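Local coordinates for small TOPRIM domain protein (Geobacillus stearothermophilus, PDB 2FCJ), which is of unknown function but consists largely of a Toprim domain, found in type IA and type II topoisomerases and DnaG-type primases, and may therefore act on nucleic acids, at residues V4-R13 with L23-G34; D52-D60 with E78-V89. One frame throughout, in Å; residues are numbered along the deposited sequence.

Contact 1. Residues V4-R13 with L23-G34; sequences VEKVIIVEGR and LNEPVVIVCTNG
Leu23 CD1 touches Ile8 CD1 at 4.2 Å, just where the chain leaves helix 13-22. Two residues on, Glu25 has CG between its backbone N and carbonyl carbon (chi1 59°), and its otherwise extended chain crosses the long arm of Lys6 at about a right angle. The salt bridge runs from Lys6 NZ to the syn side of Glu25 OE2 at 2.9 Å, with NZ lying 15° out of the carboxylate plane. OE2 also accepts from the backbone of Asp107, while a water donates to OE1 and bonds only weakly to NZ; Phe106 adds a cation-pi contact to the lysine. Pro26 lays CB and CG against Val4 CG2, and Val27 directs CG1 at Ile8 CG1, 4.0 Å away.

From Val28 the strands run in parallel register, their axes 20° apart. Val28 N donates to Lys6 O and Val28 O accepts from Ile8 N; Val30 N then donates to Ile8 O, and Val30 O accepts from Val10 N at 2.9 Å. Val28 and Val30 lie beside Val7 and Ile9 on one face; Ile29 and Cys31 share the other with Ile8 and Val10. Cys31 SG, anti to its own N, reaches the backbone of the first segment, 3.4 Å from Gly12 C. Thr32 N continues the ladder to Val10 O, and its OG1 donates to Gly34 O at 2.6 Å, in the carbonyl plane. Gly34 N in turn bonds Glu11 O at 3.0 Å; its backbone angles would jam a CB against the preceding carbonyl. Helix 13-22 links the strands into a parallel beta-alpha-beta unit, and Glu11 stands just past its first strand, consistent with the conserved glutamate of Toprim domains.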
# COMPACT_ATOMS: atom_id res chain seq x y z
N VAL A 4 -3.31 1.48 -16.42
CA VAL A 4 -3.04 1.58 -15.00
C VAL A 4 -1.78 0.79 -14.67
O VAL A 4 -1.65 -0.36 -15.09
CB VAL A 4 -4.24 1.05 -14.18
CG1 VAL A 4 -3.91 1.03 -12.70
CG2 VAL A 4 -5.46 1.90 -14.44
N GLU A 5 -0.82 1.46 -14.04
CA GLU A 5 0.48 0.85 -13.74
C GLU A 5 0.77 0.72 -12.26
O GLU A 5 1.57 -0.12 -11.83
CB GLU A 5 1.61 1.66 -14.37
CG GLU A 5 1.45 1.91 -15.84
CD GLU A 5 2.78 1.96 -16.56
OE1 GLU A 5 3.70 2.66 -16.09
OE2 GLU A 5 2.90 1.28 -17.59
N LYS A 6 0.12 1.55 -11.46
CA LYS A 6 0.43 1.61 -10.03
C LYS A 6 -0.41 0.63 -9.27
O LYS A 6 -1.60 0.50 -9.49
CB LYS A 6 0.18 3.01 -9.52
CG LYS A 6 1.10 4.02 -10.17
CD LYS A 6 0.86 5.40 -9.59
CE LYS A 6 1.48 6.47 -10.47
NZ LYS A 6 1.44 7.78 -9.77
N VAL A 7 0.22 0.05 -8.25
CA VAL A 7 -0.41 -0.93 -7.38
C VAL A 7 0.02 -0.65 -5.93
O VAL A 7 1.22 -0.48 -5.67
CB VAL A 7 0.06 -2.34 -7.73
CG1 VAL A 7 -0.60 -3.37 -6.82
CG2 VAL A 7 -0.24 -2.66 -9.20
N ILE A 8 -0.94 -0.55 -5.01
CA ILE A 8 -0.65 -0.48 -3.58
C ILE A 8 -1.18 -1.74 -2.93
O ILE A 8 -2.33 -2.11 -3.12
CB ILE A 8 -1.30 0.76 -2.93
CG1 ILE A 8 -0.70 2.03 -3.52
CG2 ILE A 8 -1.08 0.78 -1.39
CD1 ILE A 8 -1.50 3.26 -3.20
N ILE A 9 -0.32 -2.39 -2.13
CA ILE A 9 -0.70 -3.56 -1.37
C ILE A 9 -0.79 -3.19 0.09
O ILE A 9 0.08 -2.50 0.62
CB ILE A 9 0.33 -4.69 -1.58
CG1 ILE A 9 0.46 -5.01 -3.07
CG2 ILE A 9 -0.05 -5.93 -0.77
CD1 ILE A 9 1.61 -5.93 -3.43
N VAL A 10 -1.90 -3.56 0.72
CA VAL A 10 -2.12 -3.35 2.15
C VAL A 10 -2.58 -4.65 2.78
O VAL A 10 -2.96 -5.60 2.09
CB VAL A 10 -3.20 -2.27 2.40
CG1 VAL A 10 -2.74 -0.91 1.86
CG2 VAL A 10 -4.53 -2.67 1.78
N GLU A 11 -2.58 -4.67 4.11
CA GLU A 11 -2.89 -5.89 4.85
C GLU A 11 -4.38 -6.03 5.14
O GLU A 11 -4.92 -7.14 5.19
CB GLU A 11 -2.09 -5.96 6.16
CG GLU A 11 -2.29 -7.26 6.95
CD GLU A 11 -1.28 -7.43 8.09
OE1 GLU A 11 -0.71 -6.41 8.55
OE2 GLU A 11 -1.10 -8.58 8.55
N GLY A 12 -5.06 -4.90 5.32
CA GLY A 12 -6.39 -4.89 5.93
C GLY A 12 -7.46 -4.26 5.06
O GLY A 12 -7.20 -3.34 4.30
N ARG A 13 -8.69 -4.75 5.19
CA ARG A 13 -9.78 -4.28 4.36
C ARG A 13 -10.01 -2.78 4.53
O ARG A 13 -10.28 -2.07 3.55
CB ARG A 13 -11.07 -5.02 4.72
CG ARG A 13 -12.18 -4.90 3.69
CD ARG A 13 -13.55 -5.00 4.33
NE ARG A 13 -14.46 -5.86 3.57
CZ ARG A 13 -15.22 -5.44 2.57
NH1 ARG A 13 -15.18 -4.17 2.18
NH2 ARG A 13 -16.02 -6.29 1.94
N LEU A 23 -7.30 8.58 -3.09
CA LEU A 23 -6.65 8.59 -4.39
C LEU A 23 -7.45 9.34 -5.44
O LEU A 23 -8.68 9.30 -5.44
CB LEU A 23 -6.37 7.17 -4.86
CG LEU A 23 -5.21 6.48 -4.15
CD1 LEU A 23 -5.17 4.99 -4.46
CD2 LEU A 23 -3.93 7.16 -4.51
N ASN A 24 -6.74 10.02 -6.33
CA ASN A 24 -7.39 10.72 -7.43
C ASN A 24 -6.97 10.19 -8.80
O ASN A 24 -7.15 10.87 -9.81
CB ASN A 24 -7.11 12.22 -7.34
CG ASN A 24 -8.01 13.05 -8.24
OD1 ASN A 24 -9.20 12.77 -8.37
ND2 ASN A 24 -7.45 14.07 -8.86
N GLU A 25 -6.36 9.02 -8.81
CA GLU A 25 -6.08 8.30 -10.05
C GLU A 25 -6.40 6.82 -9.82
O GLU A 25 -6.46 6.37 -8.67
CB GLU A 25 -4.61 8.47 -10.43
CG GLU A 25 -3.60 7.96 -9.38
CD GLU A 25 -2.17 8.04 -9.84
OE1 GLU A 25 -1.91 7.54 -10.97
OE2 GLU A 25 -1.28 8.53 -9.10
N PRO A 26 -6.68 6.07 -10.90
CA PRO A 26 -6.92 4.64 -10.73
C PRO A 26 -5.66 3.88 -10.29
O PRO A 26 -4.59 4.09 -10.85
CB PRO A 26 -7.37 4.19 -12.13
CG PRO A 26 -6.81 5.20 -13.04
CD PRO A 26 -6.82 6.49 -12.30
N VAL A 27 -5.77 3.13 -9.22
CA VAL A 27 -4.64 2.38 -8.69
C VAL A 27 -5.22 1.06 -8.29
O VAL A 27 -6.32 1.02 -7.74
CB VAL A 27 -4.05 3.09 -7.44
CG1 VAL A 27 -3.04 2.18 -6.73
CG2 VAL A 27 -3.44 4.43 -7.80
N VAL A 28 -4.54 -0.04 -8.62
CA VAL A 28 -4.98 -1.32 -8.13
C VAL A 28 -4.57 -1.42 -6.67
O VAL A 28 -3.39 -1.27 -6.35
CB VAL A 28 -4.35 -2.49 -8.91
CG1 VAL A 28 -4.88 -3.82 -8.41
CG2 VAL A 28 -4.56 -2.34 -10.42
N ILE A 29 -5.53 -1.71 -5.81
CA ILE A 29 -5.25 -1.90 -4.40
C ILE A 29 -5.51 -3.34 -4.03
O ILE A 29 -6.64 -3.83 -4.19
CB ILE A 29 -6.09 -1.00 -3.49
CG1 ILE A 29 -5.96 0.45 -3.94
CG2 ILE A 29 -5.64 -1.14 -2.05
CD1 ILE A 29 -6.89 1.39 -3.19
N VAL A 30 -4.45 -4.03 -3.65
CA VAL A 30 -4.54 -5.43 -3.28
C VAL A 30 -4.51 -5.52 -1.76
O VAL A 30 -3.66 -4.91 -1.09
CB VAL A 30 -3.34 -6.21 -3.85
CG1 VAL A 30 -3.36 -7.66 -3.37
CG2 VAL A 30 -3.32 -6.12 -5.38
N CYS A 31 -5.47 -6.23 -1.20
CA CYS A 31 -5.49 -6.50 0.22
C CYS A 31 -5.10 -7.95 0.50
O CYS A 31 -5.64 -8.87 -0.12
CB CYS A 31 -6.88 -6.19 0.76
SG CYS A 31 -7.08 -6.47 2.53
N THR A 32 -4.12 -8.16 1.36
CA THR A 32 -3.70 -9.53 1.64
C THR A 32 -4.67 -10.23 2.59
O THR A 32 -4.61 -11.45 2.75
CB THR A 32 -2.28 -9.58 2.24
OG1 THR A 32 -2.27 -8.91 3.50
CG2 THR A 32 -1.29 -8.89 1.30
N ASN A 33 -5.52 -9.45 3.25
CA ASN A 33 -6.50 -10.00 4.18
C ASN A 33 -5.82 -10.72 5.32
O ASN A 33 -6.25 -11.81 5.71
CB ASN A 33 -7.44 -10.96 3.44
CG ASN A 33 -8.42 -10.24 2.55
OD1 ASN A 33 -8.98 -9.21 2.94
ND2 ASN A 33 -8.63 -10.76 1.35
N GLY A 34 -4.80 -10.08 5.88
CA GLY A 34 -3.98 -10.71 6.91
C GLY A 34 -2.73 -11.29 6.30
O GLY A 34 -2.11 -10.68 5.42
O HOH W 1 -0.36 8.90 -12.44

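Contact 2. Residues D52-D60 with E78-V89; sequences DVYLLADAD and EHLYIDRAYREV
Tyr54 lies alongside Glu78 and across Leu80, on adjoining strands of the parallel beta-alpha-beta unit that contains helix 61-73. Its CB rests on Leu80 CD1 at 3.8 Å, and with CG anti to the carbonyl carbon (chi1 -59°) ring atom CD1 meets the same methyl. Farther out, CE1 comes 3.3 Å from Glu78 OE1, with ring and carboxylate planes 41° apart. At the tip, OH donates to the syn side of Asp52 OD2 at 2.8 Å, which restrains the ring's outer end; Phe106 meets the ring edge-to-face. A phenylalanine here, lacking the hydroxyl, would probably leave Asp52 OD2 without this donor and the aspartate freer to turn.

Glu78 N donates to Val53 O, Leu55 N to Glu78 O and Leu80 N to Leu55 O, which sets the register. On the opposite face Leu55 CD2 sits over the His79 ring, 4.2 Å from its centroid, a CH-pi contact. Leu56 CG packs at 3.9 Å on Val89 CG2, in the loop after strand 78-80. Asp58 and Asp60 form an Asp-X-Asp pair, as in the Toprim signature. Asp60 OD1 caps helix 61-73 through Gly63 N, while Asp58 OD1 accepts from Val89 N on its anti side, at 2.8 Å and 30° out of the carboxylate plane.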
# COMPACT_ATOMS: atom_id res chain seq x y z
N ASP A 52 4.23 -0.77 -11.17
CA ASP A 52 4.87 0.10 -10.20
C ASP A 52 4.21 -0.19 -8.84
O ASP A 52 3.12 0.30 -8.55
CB ASP A 52 4.66 1.57 -10.62
CG ASP A 52 5.41 2.55 -9.74
OD1 ASP A 52 6.37 2.16 -9.06
OD2 ASP A 52 5.06 3.75 -9.77
N VAL A 53 4.88 -0.99 -8.01
CA VAL A 53 4.21 -1.63 -6.88
C VAL A 53 4.76 -1.08 -5.57
O VAL A 53 5.97 -0.89 -5.42
CB VAL A 53 4.43 -3.15 -6.92
CG1 VAL A 53 3.71 -3.84 -5.77
CG2 VAL A 53 3.99 -3.74 -8.24
N TYR A 54 3.84 -0.88 -4.61
CA TYR A 54 4.14 -0.31 -3.31
C TYR A 54 3.49 -1.18 -2.26
O TYR A 54 2.39 -1.70 -2.47
CB TYR A 54 3.57 1.11 -3.19
CG TYR A 54 4.11 2.06 -4.24
CD1 TYR A 54 5.16 2.91 -3.96
CD2 TYR A 54 3.59 2.07 -5.52
CE1 TYR A 54 5.65 3.78 -4.93
CE2 TYR A 54 4.07 2.94 -6.49
CZ TYR A 54 5.10 3.78 -6.18
OH TYR A 54 5.57 4.64 -7.14
N LEU A 55 4.15 -1.30 -1.12
CA LEU A 55 3.58 -1.95 0.06
C LEU A 55 3.45 -0.93 1.19
O LEU A 55 4.44 -0.31 1.61
CB LEU A 55 4.50 -3.09 0.53
CG LEU A 55 4.07 -3.75 1.83
CD1 LEU A 55 2.79 -4.53 1.70
CD2 LEU A 55 5.19 -4.64 2.34
N LEU A 56 2.23 -0.78 1.70
CA LEU A 56 1.91 0.11 2.81
C LEU A 56 1.39 -0.69 4.00
O LEU A 56 0.24 -1.14 3.97
CB LEU A 56 0.88 1.16 2.38
CG LEU A 56 0.39 2.13 3.47
CD1 LEU A 56 1.52 2.99 4.02
CD2 LEU A 56 -0.78 2.98 2.98
N ALA A 57 2.23 -0.91 5.00
CA ALA A 57 1.90 -1.78 6.12
C ALA A 57 1.93 -0.96 7.40
O ALA A 57 2.61 0.06 7.47
CB ALA A 57 2.90 -2.92 6.22
N ASP A 58 1.29 -1.47 8.44
CA ASP A 58 1.29 -0.81 9.73
C ASP A 58 2.70 -0.76 10.28
O ASP A 58 3.49 -1.70 10.11
CB ASP A 58 0.37 -1.56 10.70
CG ASP A 58 -1.08 -1.52 10.26
OD1 ASP A 58 -1.51 -0.52 9.65
OD2 ASP A 58 -1.82 -2.46 10.62
N ALA A 59 3.01 0.32 10.99
CA ALA A 59 4.23 0.38 11.78
C ALA A 59 3.98 -0.32 13.10
O ALA A 59 3.78 0.32 14.13
CB ALA A 59 4.63 1.83 12.01
N ASP A 60 3.89 -1.65 13.03
CA ASP A 60 3.76 -2.53 14.19
C ASP A 60 4.28 -3.92 13.83
O ASP A 60 4.87 -4.10 12.76
CB ASP A 60 2.32 -2.58 14.73
CG ASP A 60 1.33 -3.24 13.77
OD1 ASP A 60 1.75 -3.97 12.83
OD2 ASP A 60 0.12 -3.07 13.98
N GLU A 78 8.11 -1.45 -3.58
CA GLU A 78 8.66 -0.35 -2.79
C GLU A 78 7.89 -0.16 -1.49
O GLU A 78 6.66 -0.10 -1.49
CB GLU A 78 8.57 0.93 -3.62
CG GLU A 78 9.15 2.16 -2.97
CD GLU A 78 9.09 3.36 -3.90
OE1 GLU A 78 8.86 3.15 -5.11
OE2 GLU A 78 9.27 4.49 -3.41
N HIS A 79 8.60 -0.01 -0.39
CA HIS A 79 7.95 0.12 0.90
C HIS A 79 7.60 1.57 1.24
O HIS A 79 8.45 2.45 1.16
CB HIS A 79 8.82 -0.48 2.00
CG HIS A 79 8.99 -1.96 1.87
ND1 HIS A 79 8.74 -2.84 2.91
CD2 HIS A 79 9.32 -2.73 0.81
CE1 HIS A 79 8.97 -4.07 2.50
NE2 HIS A 79 9.26 -4.04 1.21
N LEU A 80 6.33 1.80 1.55
CA LEU A 80 5.85 3.10 2.02
C LEU A 80 5.54 3.00 3.50
O LEU A 80 5.16 1.94 3.99
CB LEU A 80 4.57 3.48 1.29
CG LEU A 80 4.74 3.67 -0.22
CD1 LEU A 80 3.42 4.10 -0.83
CD2 LEU A 80 5.82 4.70 -0.48
N TYR A 81 5.75 4.10 4.21
CA TYR A 81 5.69 4.08 5.66
C TYR A 81 4.83 5.25 6.10
O TYR A 81 5.01 6.37 5.61
CB TYR A 81 7.09 4.24 6.25
CG TYR A 81 8.07 3.15 5.86
CD1 TYR A 81 8.17 1.98 6.60
CD2 TYR A 81 8.90 3.31 4.76
CE1 TYR A 81 9.07 1.00 6.25
CE2 TYR A 81 9.76 2.30 4.37
CZ TYR A 81 9.85 1.16 5.12
OH TYR A 81 10.76 0.19 4.75
N ILE A 82 3.87 4.99 6.96
CA ILE A 82 3.34 6.05 7.78
C ILE A 82 4.29 6.37 8.93
O ILE A 82 5.22 5.61 9.23
CB ILE A 82 1.94 5.74 8.31
CG1 ILE A 82 1.94 4.45 9.12
CG2 ILE A 82 0.93 5.67 7.16
CD1 ILE A 82 0.84 4.41 10.14
N ASP A 83 4.08 7.53 9.53
CA ASP A 83 4.87 7.97 10.67
C ASP A 83 4.61 6.93 11.75
O ASP A 83 3.46 6.71 12.12
CB ASP A 83 4.35 9.34 11.11
CG ASP A 83 5.16 9.97 12.25
OD1 ASP A 83 5.92 9.26 12.94
OD2 ASP A 83 4.96 11.18 12.49
N ARG A 84 5.66 6.31 12.27
CA ARG A 84 5.44 5.26 13.25
C ARG A 84 4.79 5.83 14.52
O ARG A 84 4.29 5.08 15.36
CB ARG A 84 6.73 4.49 13.56
CG ARG A 84 7.81 5.33 14.20
CD ARG A 84 9.13 4.58 14.33
NE ARG A 84 9.84 4.43 13.06
CZ ARG A 84 10.70 5.33 12.57
NH1 ARG A 84 10.92 6.46 13.22
NH2 ARG A 84 11.32 5.09 11.43
N ALA A 85 4.68 7.16 14.59
CA ALA A 85 3.96 7.82 15.67
C ALA A 85 2.44 7.69 15.57
O ALA A 85 1.72 7.91 16.55
CB ALA A 85 4.37 9.30 15.77
N TYR A 86 1.95 7.29 14.41
CA TYR A 86 0.52 7.00 14.26
C TYR A 86 0.28 5.47 14.27
O TYR A 86 -0.83 5.01 14.53
CB TYR A 86 -0.06 7.66 12.99
CG TYR A 86 -0.39 9.17 13.10
CD1 TYR A 86 -1.43 9.63 13.91
CD2 TYR A 86 0.21 10.10 12.26
CE1 TYR A 86 -1.76 11.00 13.98
CE2 TYR A 86 -0.12 11.46 12.31
CZ TYR A 86 -1.10 11.91 13.16
OH TYR A 86 -1.39 13.27 13.19
N ARG A 87 1.33 4.69 14.04
CA ARG A 87 1.29 3.24 14.28
C ARG A 87 0.62 2.42 13.16
O ARG A 87 1.26 1.58 12.52
CB ARG A 87 0.59 2.94 15.60
CG ARG A 87 0.94 1.57 16.16
CD ARG A 87 0.08 1.24 17.38
NE ARG A 87 0.05 -0.19 17.65
CZ ARG A 87 -0.61 -0.75 18.67
NH1 ARG A 87 -0.60 -2.06 18.83
NH2 ARG A 87 -1.29 0.02 19.52
N GLU A 88 -0.68 2.64 12.99
CA GLU A 88 -1.48 1.88 12.02
C GLU A 88 -2.03 2.79 10.93
O GLU A 88 -2.47 3.91 11.20
CB GLU A 88 -2.66 1.22 12.74
CG GLU A 88 -2.28 0.12 13.71
CD GLU A 88 -3.47 -0.37 14.53
OE1 GLU A 88 -4.61 -0.28 14.03
OE2 GLU A 88 -3.26 -0.77 15.70
N VAL A 89 -2.11 2.26 9.71
CA VAL A 89 -2.67 2.98 8.60
C VAL A 89 -4.10 3.40 8.94
O VAL A 89 -4.55 4.50 8.61
CB VAL A 89 -2.67 2.08 7.34
CG1 VAL A 89 -3.36 2.78 6.19
CG2 VAL A 89 -1.24 1.71 6.98
O HOH W 2 4.45 2.06 7.95

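Overall arrangement
Contacts 1 and 2 each join the two strands of a beta-alpha-beta unit in one four-stranded parallel sheet, their centres about 13 Å apart. Each pairs an inner strand with an outermost one: 6-10 with 28-31, and 52-56 with 78-80. The inner strands adjoin, Ile9 N lying 2.8 Å from Tyr54 O. Both contacts are partly buried, contact 2 the more so, with eight of 17 touching residues buried against five of 20. Contact 1 is mostly aliphatic between its strands, with a charged pair at one end; contact 2 brings aromatic rings and carboxylates onto the sheet. Glu11 and the Asp58-Asp60 pair follow the C-terminal ends of the two inner strands, where Toprim enzymes carry their acidic residues.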